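Local atomic coordinates of EmGH1 (Erythrobacter marinus, PDB entry 5Z87), a protein that probably hydrolyses beta-glucosidic bonds as a family 3 glycoside hydrolase, and may also act on xylosides and arabinofuranosides. Residues 279-284 / 314-319. Numbering follows the deposited sequence.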
loop_
_atom_site.group_PDB
_atom_site.type_symbol
_atom_site.label_atom_id
_atom_site.label_comp_id
_atom_site.label_asym_id
_atom_site.label_seq_id
_atom_site.Cartn_x
_atom_site.Cartn_y
_atom_site.Cartn_z
ATOM N N ALA A 279 3.027 -14.977 -17.182
ATOM C CA ALA A 279 2.697 -14.866 -15.769
ATOM C C ALA A 279 3.639 -13.885 -15.073
ATOM O O ALA A 279 4.645 -13.445 -15.634
ATOM C CB ALA A 279 2.757 -16.238 -15.088
ATOM N N SER A 280 3.324 -13.577 -13.818
ATOM C CA SER A 280 3.978 -12.518 -13.059
ATOM C C SER A 280 5.069 -13.042 -12.123
ATOM O O SER A 280 4.966 -14.138 -11.565
ATOM C CB SER A 280 2.922 -11.748 -12.253
ATOM O OG SER A 280 3.516 -10.933 -11.255
ATOM N N HIS A 281 6.108 -12.217 -11.931
ATOM C CA HIS A 281 7.152 -12.491 -10.938
ATOM C C HIS A 281 6.573 -12.780 -9.562
ATOM O O HIS A 281 7.133 -13.569 -8.788
ATOM C CB HIS A 281 8.086 -11.278 -10.772
ATOM C CG HIS A 281 9.040 -11.043 -11.902
ATOM N ND1 HIS A 281 9.453 -12.037 -12.763
ATOM C CD2 HIS A 281 9.700 -9.919 -12.281
ATOM C CE1 HIS A 281 10.307 -11.533 -13.636
ATOM N NE2 HIS A 281 10.474 -10.248 -13.369
ATOM N N GLY A 282 5.499 -12.084 -9.204
ATOM C CA GLY A 282 5.146 -11.881 -7.817
ATOM C C GLY A 282 4.212 -12.935 -7.254
ATOM O O GLY A 282 3.873 -13.930 -7.897
ATOM N N GLU A 283 3.808 -12.696 -6.010
ATOM C CA GLU A 283 2.890 -13.526 -5.248
ATOM C C GLU A 283 1.726 -12.669 -4.771
ATOM O O GLU A 283 1.856 -11.454 -4.592
ATOM C CB GLU A 283 3.594 -14.140 -4.034
ATOM C CG GLU A 283 3.924 -13.054 -2.995
ATOM C CD GLU A 283 3.798 -13.502 -1.541
ATOM O OE1 GLU A 283 2.745 -13.202 -0.947
ATOM O OE2 GLU A 283 4.763 -14.057 -0.969
ATOM N N ILE A 284 0.589 -13.316 -4.541
ATOM C CA ILE A 284 -0.554 -12.703 -3.874
ATOM C C ILE A 284 -0.935 -13.595 -2.702
ATOM O O ILE A 284 -1.251 -14.775 -2.894
ATOM C CB ILE A 284 -1.748 -12.515 -4.821
ATOM C CG1 ILE A 284 -1.347 -11.607 -5.981
ATOM C CG2 ILE A 284 -2.977 -12.008 -4.055
ATOM C CD1 ILE A 284 -2.297 -11.638 -7.109
ATOM N N TRP A 314 11.034 -14.602 -17.132
ATOM C CA TRP A 314 12.390 -15.135 -17.194
ATOM C C TRP A 314 12.772 -15.866 -15.913
ATOM O O TRP A 314 12.845 -15.267 -14.837
ATOM C CB TRP A 314 13.409 -14.033 -17.490
ATOM C CG TRP A 314 14.784 -14.633 -17.558
ATOM C CD1 TRP A 314 15.700 -14.700 -16.544
ATOM C CD2 TRP A 314 15.374 -15.318 -18.674
ATOM N NE1 TRP A 314 16.825 -15.357 -16.966
ATOM C CE2 TRP A 314 16.658 -15.742 -18.269
ATOM C CE3 TRP A 314 14.952 -15.592 -19.979
ATOM C CZ2 TRP A 314 17.518 -16.439 -19.115
ATOM C CZ3 TRP A 314 15.808 -16.279 -20.820
ATOM C CH2 TRP A 314 17.078 -16.699 -20.383
ATOM N N ASP A 315 13.034 -17.169 -16.052
ATOM C CA ASP A 315 13.441 -18.079 -14.978
ATOM C C ASP A 315 12.468 -18.100 -13.802
ATOM O O ASP A 315 12.842 -18.483 -12.700
ATOM C CB ASP A 315 14.855 -17.769 -14.475
ATOM C CG ASP A 315 15.581 -19.014 -13.984
ATOM O OD1 ASP A 315 15.250 -20.119 -14.457
ATOM O OD2 ASP A 315 16.477 -18.900 -13.127
ATOM N N ASP A 316 11.203 -17.750 -14.003
ATOM C CA ASP A 316 10.309 -17.650 -12.860
ATOM C C ASP A 316 9.759 -18.989 -12.381
ATOM O O ASP A 316 9.208 -19.037 -11.275
ATOM C CB ASP A 316 9.145 -16.713 -13.175
ATOM C CG ASP A 316 9.429 -15.270 -12.784
ATOM O OD1 ASP A 316 10.376 -15.013 -12.000
ATOM O OD2 ASP A 316 8.697 -14.387 -13.273
ATOM N N VAL A 317 9.878 -20.069 -13.165
ATOM C CA VAL A 317 9.449 -21.376 -12.667
ATOM C C VAL A 317 10.406 -21.854 -11.584
ATOM O O VAL A 317 9.983 -22.231 -10.488
ATOM C CB VAL A 317 9.321 -22.410 -13.808
ATOM C CG1 VAL A 317 8.762 -23.711 -13.255
ATOM C CG2 VAL A 317 8.381 -21.918 -14.899
ATOM N N ARG A 318 11.713 -21.817 -11.868
ATOM C CA ARG A 318 12.711 -22.117 -10.846
ATOM C C ARG A 318 12.522 -21.261 -9.592
ATOM O O ARG A 318 12.744 -21.730 -8.473
ATOM C CB ARG A 318 14.117 -21.900 -11.411
ATOM C CG ARG A 318 15.213 -22.323 -10.444
ATOM C CD ARG A 318 16.579 -21.825 -10.876
ATOM N NE ARG A 318 16.679 -21.795 -12.328
ATOM C CZ ARG A 318 17.122 -22.809 -13.064
ATOM N NH1 ARG A 318 17.522 -23.936 -12.485
ATOM N NH2 ARG A 318 17.171 -22.685 -14.376
ATOM N N ARG A 319 12.116 -20.001 -9.759
ATOM C CA ARG A 319 12.038 -19.096 -8.619
ATOM C C ARG A 319 10.855 -19.383 -7.708
ATOM O O ARG A 319 10.816 -18.833 -6.604
ATOM C CB ARG A 319 11.979 -17.653 -9.099
ATOM C CG ARG A 319 13.304 -17.134 -9.618
ATOM C CD ARG A 319 13.090 -15.847 -10.345
ATOM N NE ARG A 319 14.252 -15.471 -11.129
ATOM C CZ ARG A 319 14.237 -14.476 -12.005
ATOM N NH1 ARG A 319 13.120 -13.780 -12.182
ATOM N NH2 ARG A 319 15.326 -14.178 -12.703
HETATM O O HOH W 1 9.546 -14.904 -9.336
#
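A histidine-carboxylate hydrogen bond between His281 and Asp316 joins two loops at the C-terminal ends of neighbouring parallel strands in the TIM-barrel-like N-terminal domain, beside the pocket where a dithiothreitol molecule is bound. His281 ND1 donates to Asp316 OD2 at 2.5 Å, with an N-H...O angle of 158°. The oxygen lies at the ring edge, in its plane, and offers its syn lone pair, while the carboxylate stands almost perpendicular to the imidazole (planes 88° apart). Chi1 (-73°) sets the ring beside the backbone N, CG anti to the carbonyl carbon, and the turn about CB-CG then brings ND1 to the aspartate. Histidine suits this place because one nitrogen can be held by the acid while the rest of the ring borders the pocket.

The other carboxylate oxygen is shared: Arg319 NH1 reaches Asp316 OD1 at 3.0 Å in a salt bridge, coming from above the carboxylate plane. A water also donates to that OD1 at 2.8 Å and to His281 O at 2.8 Å, tying the side chain of one loop to the backbone of the other. Aspartate suits its place because its two oxygens serve different partners. An asparagine in place of Asp316 would probably leave Arg319 without its charged mate and His281 more weakly fixed in rotation. An ST turn, Gly282 N to Ser280 OG at 3.1 Å, shapes the backbone around the histidine.

Phe247 stacks on the His281 ring, and Phe544 makes a cation-pi contact with Arg319. The loop 280-282 leads from barrel strand 276-279 into strand 283-284, whereas 314-319 runs from strand 309-311 into helix 319-322.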